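Local coordinates for protein putative sulfatase yidJ (Bacteroides fragilis, PDB 2QZU) that probably hydrolyses sulfate esters as a metal-dependent arylsulfatase of the alkaline phosphatase-like clan, at residues S71-S76 with G325-Y330; M127-K132 with H164-W169; G257-P262 with H445-I450. All blocks are in the same frame, centred on the assembly; numbering follows the deposited sequence.

Contact 1: S71-S76 with G325-Y330; sequences SSYPVS and GKDIFY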
# COMPACT_ATOMS: atom_id res chain seq x y z
N SER A 71 27.08 -1.87 7.07
CA SER A 71 26.49 -0.81 7.88
C SER A 71 26.30 -1.48 9.25
O SER A 71 25.55 -2.45 9.38
CB SER A 71 25.14 -0.37 7.31
OG SER A 71 24.58 0.67 8.10
N SER A 72 27.00 -0.96 10.25
CA SER A 72 26.96 -1.53 11.60
C SER A 72 25.61 -1.51 12.33
O SER A 72 25.31 -2.43 13.10
CB SER A 72 28.04 -0.87 12.46
OG SER A 72 29.33 -1.23 12.00
N TYR A 73 24.83 -0.47 12.12
CA TYR A 73 23.50 -0.39 12.74
C TYR A 73 22.61 -0.21 11.52
O TYR A 73 22.30 0.92 11.12
CB TYR A 73 23.40 0.83 13.66
CG TYR A 73 22.24 0.77 14.64
CD1 TYR A 73 21.13 -0.04 14.41
CD2 TYR A 73 22.25 1.55 15.81
CE1 TYR A 73 20.06 -0.09 15.30
CE2 TYR A 73 21.18 1.51 16.71
CZ TYR A 73 20.09 0.69 16.45
OH TYR A 73 19.03 0.63 17.33
N PRO A 74 22.19 -1.32 10.90
CA PRO A 74 21.35 -1.30 9.70
C PRO A 74 19.90 -0.84 9.85
O PRO A 74 18.96 -1.61 9.67
CB PRO A 74 21.47 -2.73 9.18
CG PRO A 74 21.54 -3.52 10.44
CD PRO A 74 22.49 -2.71 11.30
N VAL A 75 19.75 0.45 10.18
CA VAL A 75 18.46 1.11 10.35
C VAL A 75 18.68 2.54 9.85
O VAL A 75 19.75 3.12 10.06
CB VAL A 75 18.02 1.13 11.82
CG1 VAL A 75 16.69 1.85 11.96
CG2 VAL A 75 17.91 -0.29 12.35
N SER A 76 17.67 3.12 9.21
CA SER A 76 17.79 4.46 8.64
C SER A 76 18.42 5.58 9.47
O SER A 76 19.57 5.97 9.23
CB SER A 76 16.43 4.93 8.10
OG SER A 76 16.55 6.19 7.47
N GLY A 325 12.08 -7.06 7.34
CA GLY A 325 12.82 -5.81 7.21
C GLY A 325 14.30 -5.94 7.38
O GLY A 325 14.88 -6.88 6.84
N LYS A 326 14.91 -4.94 8.01
CA LYS A 326 16.32 -5.03 8.33
C LYS A 326 16.43 -4.89 9.88
O LYS A 326 15.60 -5.41 10.64
CB LYS A 326 17.20 -4.00 7.66
CG LYS A 326 16.96 -2.59 8.10
CD LYS A 326 15.49 -2.29 8.27
CE LYS A 326 14.84 -1.92 6.95
NZ LYS A 326 14.13 -0.61 7.04
N ASP A 327 17.45 -4.17 10.34
CA ASP A 327 17.70 -3.96 11.76
C ASP A 327 18.14 -5.29 12.40
O ASP A 327 17.69 -5.65 13.49
CB ASP A 327 16.44 -3.45 12.47
CG ASP A 327 16.78 -2.78 13.81
OD1 ASP A 327 17.95 -2.82 14.20
OD2 ASP A 327 15.88 -2.22 14.47
N ILE A 328 19.03 -6.01 11.72
CA ILE A 328 19.52 -7.29 12.21
C ILE A 328 20.91 -7.60 11.66
O ILE A 328 21.33 -7.04 10.65
CB ILE A 328 18.53 -8.42 11.83
CG1 ILE A 328 18.90 -9.71 12.55
CG2 ILE A 328 18.51 -8.62 10.32
CD1 ILE A 328 18.67 -9.67 14.05
N PHE A 329 21.62 -8.50 12.33
CA PHE A 329 22.99 -8.83 11.96
C PHE A 329 23.23 -9.67 10.71
O PHE A 329 24.38 -9.81 10.28
CB PHE A 329 23.68 -9.50 13.15
CG PHE A 329 22.83 -10.54 13.82
CD1 PHE A 329 22.26 -10.30 15.06
CD2 PHE A 329 22.57 -11.75 13.18
CE1 PHE A 329 21.43 -11.25 15.66
CE2 PHE A 329 21.75 -12.71 13.77
CZ PHE A 329 21.17 -12.45 15.01
N TYR A 330 22.18 -10.23 10.13
CA TYR A 330 22.34 -11.05 8.92
C TYR A 330 22.97 -10.26 7.77
O TYR A 330 22.74 -9.06 7.61
CB TYR A 330 20.99 -11.62 8.49
CG TYR A 330 20.46 -12.69 9.42
CD1 TYR A 330 21.19 -13.86 9.65
CD2 TYR A 330 19.24 -12.53 10.07
CE1 TYR A 330 20.71 -14.85 10.51
CE2 TYR A 330 18.74 -13.52 10.93
CZ TYR A 330 19.49 -14.68 11.14
OH TYR A 330 19.01 -15.66 11.99
O HOH W 1 16.58 0.27 16.00
O HOH W 2 14.93 2.13 8.99
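Tyr73 and Asp327 lie side by side and point the same way, the carboxylate coming up to the edge of the phenol ring. Asp327 OD1 sits near the ring plane, 3.6 Å from Tyr73 CE1, with carboxylate and ring turned 37° apart. Both polar ends share a water: it donates to Asp327 OD2 at 3.0 Å and lies 2.8 Å from Tyr73 OH. That hydroxyl is also bonded to Val404 N. With CG anti to the backbone N (chi1 -161°), the Asp327 carboxylate is swung toward the tyrosine. Next to it the Pro74 ring leans on the backbone of the other loop, CG lying 3.5 Å from Ile328 O; Pro74 is itself the centre of an inverse gamma turn, closed by Val75 N to Tyr73 O at 2.8 Å. A second water accepts from Ser76 N at 2.9 Å and, weakly, from Lys326 NZ, whose stronger partner is Gln37 OE1. Farther out, Tyr401, Tyr402 and Phe403 of strand 399-404 cover Tyr73, Pro74 and Asp327. Val75 is the N-cap of helix 76-85, and Ser76 OG is bonded to His134 ND1 and Arg80 NE. Ser76 through Arg80 fits the sulfatase signature, in which this serine is predicted to be matured to 3-oxoalanine; here it is unmodified serine, at the probable active site.

Contact 2: M127-K132 with H164-W169; sequences MGYIGK and HGFDHW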
# COMPACT_ATOMS: atom_id res chain seq x y z
N MSE A 127 28.00 23.95 -0.29
CA MSE A 127 27.31 22.75 0.19
C MSE A 127 25.86 22.55 -0.28
O MSE A 127 25.08 23.50 -0.32
CB MSE A 127 27.30 22.75 1.72
CG MSE A 127 28.66 23.00 2.37
SE MSE A 127 29.91 21.58 2.07
CE MSE A 127 29.02 20.16 3.05
N GLY A 128 25.51 21.31 -0.60
CA GLY A 128 24.16 21.00 -1.04
C GLY A 128 23.68 19.62 -0.59
O GLY A 128 24.46 18.67 -0.55
N TYR A 129 22.40 19.52 -0.26
CA TYR A 129 21.81 18.25 0.17
C TYR A 129 20.45 18.09 -0.50
O TYR A 129 19.59 18.95 -0.38
CB TYR A 129 21.64 18.21 1.69
CG TYR A 129 21.34 16.82 2.24
CD1 TYR A 129 22.34 16.08 2.87
CD2 TYR A 129 20.08 16.24 2.09
CE1 TYR A 129 22.09 14.79 3.35
CE2 TYR A 129 19.82 14.94 2.56
CZ TYR A 129 20.83 14.23 3.18
OH TYR A 129 20.60 12.95 3.64
N ILE A 130 20.27 16.99 -1.22
CA ILE A 130 19.01 16.73 -1.91
C ILE A 130 18.50 15.34 -1.51
O ILE A 130 19.24 14.37 -1.62
CB ILE A 130 19.21 16.75 -3.45
CG1 ILE A 130 19.78 18.10 -3.89
CG2 ILE A 130 17.89 16.48 -4.15
CD1 ILE A 130 20.22 18.13 -5.34
N GLY A 131 17.26 15.26 -1.05
CA GLY A 131 16.72 13.96 -0.70
C GLY A 131 16.34 13.74 0.75
O GLY A 131 16.04 14.68 1.48
N LYS A 132 16.35 12.47 1.15
CA LYS A 132 15.98 12.05 2.50
C LYS A 132 17.06 12.35 3.54
O LYS A 132 18.22 11.99 3.36
CB LYS A 132 15.68 10.55 2.48
CG LYS A 132 15.31 9.95 3.81
CD LYS A 132 15.04 8.46 3.66
CE LYS A 132 14.80 7.81 5.02
NZ LYS A 132 14.62 6.34 4.89
N HIS A 164 23.50 21.68 9.50
CA HIS A 164 24.94 21.45 9.57
C HIS A 164 25.76 21.88 8.35
O HIS A 164 26.60 21.13 7.86
CB HIS A 164 25.17 19.97 9.89
CG HIS A 164 24.68 19.58 11.25
ND1 HIS A 164 25.46 19.69 12.38
CD2 HIS A 164 23.46 19.17 11.67
CE1 HIS A 164 24.74 19.38 13.44
NE2 HIS A 164 23.52 19.06 13.04
N GLY A 165 25.51 23.09 7.87
CA GLY A 165 26.28 23.60 6.75
C GLY A 165 25.73 23.42 5.35
O GLY A 165 26.24 24.03 4.41
N PHE A 166 24.71 22.59 5.20
CA PHE A 166 24.13 22.36 3.88
C PHE A 166 23.26 23.56 3.49
O PHE A 166 22.07 23.59 3.80
CB PHE A 166 23.30 21.08 3.88
CG PHE A 166 24.13 19.81 3.90
CD1 PHE A 166 24.91 19.47 2.80
CD2 PHE A 166 24.11 18.97 5.00
CE1 PHE A 166 25.67 18.29 2.80
CE2 PHE A 166 24.87 17.79 5.02
CZ PHE A 166 25.65 17.46 3.91
N ASP A 167 23.88 24.53 2.82
CA ASP A 167 23.19 25.75 2.41
C ASP A 167 22.13 25.55 1.33
O ASP A 167 21.05 26.14 1.41
CB ASP A 167 24.21 26.80 1.96
CG ASP A 167 25.10 27.27 3.10
OD1 ASP A 167 24.57 27.54 4.19
OD2 ASP A 167 26.33 27.38 2.90
N HIS A 168 22.43 24.74 0.33
CA HIS A 168 21.46 24.44 -0.72
C HIS A 168 20.69 23.25 -0.18
O HIS A 168 21.27 22.19 0.07
CB HIS A 168 22.15 24.07 -2.03
CG HIS A 168 21.20 23.77 -3.15
ND1 HIS A 168 20.37 24.73 -3.70
CD2 HIS A 168 20.93 22.62 -3.81
CE1 HIS A 168 19.64 24.18 -4.65
NE2 HIS A 168 19.96 22.90 -4.73
N TRP A 169 19.38 23.41 -0.00
CA TRP A 169 18.55 22.38 0.60
C TRP A 169 17.25 22.08 -0.14
O TRP A 169 16.42 22.96 -0.33
CB TRP A 169 18.24 22.82 2.04
CG TRP A 169 17.62 21.81 2.95
CD1 TRP A 169 16.29 21.67 3.25
CD2 TRP A 169 18.31 20.84 3.76
NE1 TRP A 169 16.12 20.69 4.20
CE2 TRP A 169 17.34 20.16 4.53
CE3 TRP A 169 19.66 20.49 3.90
CZ2 TRP A 169 17.67 19.15 5.43
CZ3 TRP A 169 19.99 19.48 4.80
CH2 TRP A 169 19.00 18.82 5.55
O HOH W 3 27.29 26.26 0.82
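Residues 127-130 and 168-169 run parallel as neighbouring strands, joined by His168 N to Met127 O (3.0 Å) and Tyr129 N to His168 O (2.9 Å), so that Gly128 sits beside His168 and Tyr129 beside Trp169. Where Gly128 pairs, its CA comes close enough to His168 O for a CA-H...O contact. Just before the pairing begins, the loop at 164-167 folds Phe166 back across the strand. Its ring takes Tyr129 on one face: Tyr129 CD1 stands 3.7 Å above the plane of the Phe166 ring, over its centre, in a T-shaped pair with the tyrosine giving the edge and planes 71° apart. Tyr129 CB adds a CH-pi contact to that ring, 4.0 Å from its centroid. Such packing covers one face of the large mixed sheet of the alkaline phosphatase-like sulfatase core near its margin, where 168-172 is an outermost strand of the chain and 126-130 is flanked on its other side by 222-228. Trp169 lies alongside Tyr129 on the same sheet face, the two rings only 30° from parallel but slid apart; Trp169 CE3 and CZ3 both rest on Tyr129 CB. Trp133 meets both of them edge-to-face. At the start of the strand Met127, a selenomethionine bent at chi2 and chi3, curls its CE to within 3.8 Å of Phe166 CE1, while helix 116-122 covers both side chains through Ser117. The phenol is fixed at its far end by a hydrogen bond from Tyr129 OH to Lys132 O (2.6 Å), an oxygen that Ser227 OG also binds; beyond the corner at Gly131, Lys132 reaches away to a salt bridge with Asp36.

Contact 3: G257-P262 with H445-I450; sequences GRPDIP and HEMNNI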
# COMPACT_ATOMS: atom_id res chain seq x y z
N GLY A 257 19.81 -22.49 -4.13
CA GLY A 257 20.98 -22.48 -3.27
C GLY A 257 20.91 -21.43 -2.18
O GLY A 257 21.93 -21.02 -1.63
N ARG A 258 19.70 -20.98 -1.86
CA ARG A 258 19.50 -19.98 -0.82
C ARG A 258 18.65 -20.55 0.30
O ARG A 258 17.44 -20.31 0.37
CB ARG A 258 18.81 -18.73 -1.40
CG ARG A 258 19.69 -17.87 -2.31
CD ARG A 258 20.82 -17.20 -1.54
NE ARG A 258 20.30 -16.31 -0.50
CZ ARG A 258 19.84 -15.08 -0.71
NH1 ARG A 258 19.82 -14.57 -1.94
NH2 ARG A 258 19.37 -14.37 0.30
N PRO A 259 19.26 -21.33 1.21
CA PRO A 259 18.51 -21.92 2.32
C PRO A 259 17.92 -20.87 3.27
O PRO A 259 17.02 -21.18 4.05
CB PRO A 259 19.54 -22.82 3.00
CG PRO A 259 20.84 -22.11 2.73
CD PRO A 259 20.69 -21.69 1.29
N ASP A 260 18.41 -19.64 3.19
CA ASP A 260 17.90 -18.57 4.05
C ASP A 260 16.57 -18.00 3.55
O ASP A 260 15.90 -17.27 4.27
CB ASP A 260 18.95 -17.45 4.19
CG ASP A 260 19.37 -16.87 2.86
OD1 ASP A 260 19.57 -17.64 1.90
OD2 ASP A 260 19.53 -15.63 2.78
N ILE A 261 16.20 -18.34 2.32
CA ILE A 261 14.93 -17.86 1.76
C ILE A 261 13.87 -18.95 1.96
O ILE A 261 13.97 -20.04 1.39
CB ILE A 261 15.07 -17.54 0.25
CG1 ILE A 261 16.07 -16.40 0.05
CG2 ILE A 261 13.71 -17.16 -0.33
CD1 ILE A 261 16.39 -16.09 -1.41
N PRO A 262 12.83 -18.67 2.77
CA PRO A 262 11.77 -19.65 3.02
C PRO A 262 11.13 -20.19 1.75
O PRO A 262 11.14 -19.54 0.70
CB PRO A 262 10.79 -18.88 3.90
CG PRO A 262 11.68 -17.93 4.64
CD PRO A 262 12.60 -17.44 3.55
N HIS A 445 25.17 -18.55 4.39
CA HIS A 445 23.80 -18.05 4.52
C HIS A 445 23.35 -17.99 5.98
O HIS A 445 22.17 -17.83 6.27
CB HIS A 445 22.86 -18.91 3.69
CG HIS A 445 23.24 -18.96 2.24
ND1 HIS A 445 23.24 -17.84 1.43
CD2 HIS A 445 23.69 -19.98 1.47
CE1 HIS A 445 23.68 -18.17 0.23
NE2 HIS A 445 23.97 -19.46 0.23
N GLU A 446 24.32 -18.13 6.88
CA GLU A 446 24.10 -18.05 8.32
C GLU A 446 22.86 -18.79 8.82
O GLU A 446 21.91 -18.17 9.31
CB GLU A 446 24.06 -16.58 8.72
CG GLU A 446 25.32 -15.84 8.30
CD GLU A 446 25.25 -14.34 8.55
OE1 GLU A 446 26.20 -13.80 9.15
OE2 GLU A 446 24.26 -13.71 8.14
N MSE A 447 22.90 -20.11 8.72
CA MSE A 447 21.79 -20.96 9.14
C MSE A 447 22.10 -21.71 10.43
O MSE A 447 21.19 -22.22 11.09
CB MSE A 447 21.47 -21.99 8.06
CG MSE A 447 21.20 -21.41 6.68
SE MSE A 447 19.64 -20.28 6.66
CE MSE A 447 18.28 -21.65 6.86
N ASN A 448 23.38 -21.79 10.80
CA ASN A 448 23.79 -22.53 11.99
C ASN A 448 24.45 -21.67 13.06
O ASN A 448 25.59 -21.24 12.89
CB ASN A 448 24.77 -23.64 11.59
CG ASN A 448 24.95 -24.68 12.68
OD1 ASN A 448 25.82 -25.55 12.58
ND2 ASN A 448 24.12 -24.62 13.72
N ASN A 449 23.74 -21.44 14.16
CA ASN A 449 24.32 -20.68 15.26
C ASN A 449 25.20 -21.70 15.97
O ASN A 449 24.70 -22.62 16.60
CB ASN A 449 23.24 -20.17 16.22
CG ASN A 449 23.83 -19.44 17.42
OD1 ASN A 449 25.04 -19.28 17.51
ND2 ASN A 449 22.97 -19.01 18.33
N ILE A 450 26.51 -21.54 15.85
CA ILE A 450 27.44 -22.49 16.45
C ILE A 450 28.08 -22.01 17.76
O ILE A 450 29.08 -22.58 18.21
CB ILE A 450 28.55 -22.85 15.45
CG1 ILE A 450 29.35 -21.60 15.08
CG2 ILE A 450 27.94 -23.47 14.20
CD1 ILE A 450 30.58 -21.88 14.22
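The carboxylate of Asp260, against which the ring of His445 packs, is gripped side-on by Arg258: NE donates to OD1 and NH2 to OD2, each at 2.8 Å. The NH2 bond is nearly straight, with OD2 lying in the guanidinium plane, and the two bonds together fix how the carboxylate is rotated. To reach it, the arginine chain bends at chi2 and chi3, folding back over its own turn, where Ile261 CD1 lies above the centre of one guanidinium face. Arg258 to Ile261 form a type I beta turn, closed by Ile261 N to Arg258 O at 3.0 Å.

His445 lies against this ion pair with its ring 13° from the guanidinium plane and 17° from that of the carboxylate. The turn meets the ring from one side only, with Arg258 CD under His445 CE1 and Pro259 CD under His445 CD2, both 3.5 Å away. Gly257 O comes within 3.2 Å of His445 NE2 from that same side, well out of the ring plane, so the geometry does not make a hydrogen bond and the contact is left to van der Waals packing. Two residues on, the selenomethionine Met447 curls over the turn: its SE rests 3.6 Å from Asp260 CA, and its CG meets the CG of Pro259 at 4.0 Å. Asp443 steadies this second loop by accepting from the backbone N of Met447 and of Asn448.

The contact lies near the surface. It joins the loop between helices 251-254 and 267-299, whose Ile261 packs on the latter helix, to the loop leading from strand 431-439 of the four-stranded antiparallel sheet into helix 455-471.

The three contacts spread across the chain, with contact 2 at one edge of the large mixed sheet, contact 3 at the far surface and contact 1 between them. Centres of contacts 1 and 2 are 25 Å apart and those of contacts 1 and 3 are 17 Å apart, whereas contacts 2 and 3 stand 41 Å apart. Along the sequence contact 2 is nested inside the loop closed by contact 1, while contacts 1 and 3 interleave. Lys132, past strand 126-130, bonds weakly to Ser76 OG, bringing contact 2 up to the probable active site. Glu446 packs on Tyr330 and bonds to Glu331 N at the start of helix 331-334, tying the C-terminal region to the sulfatase core.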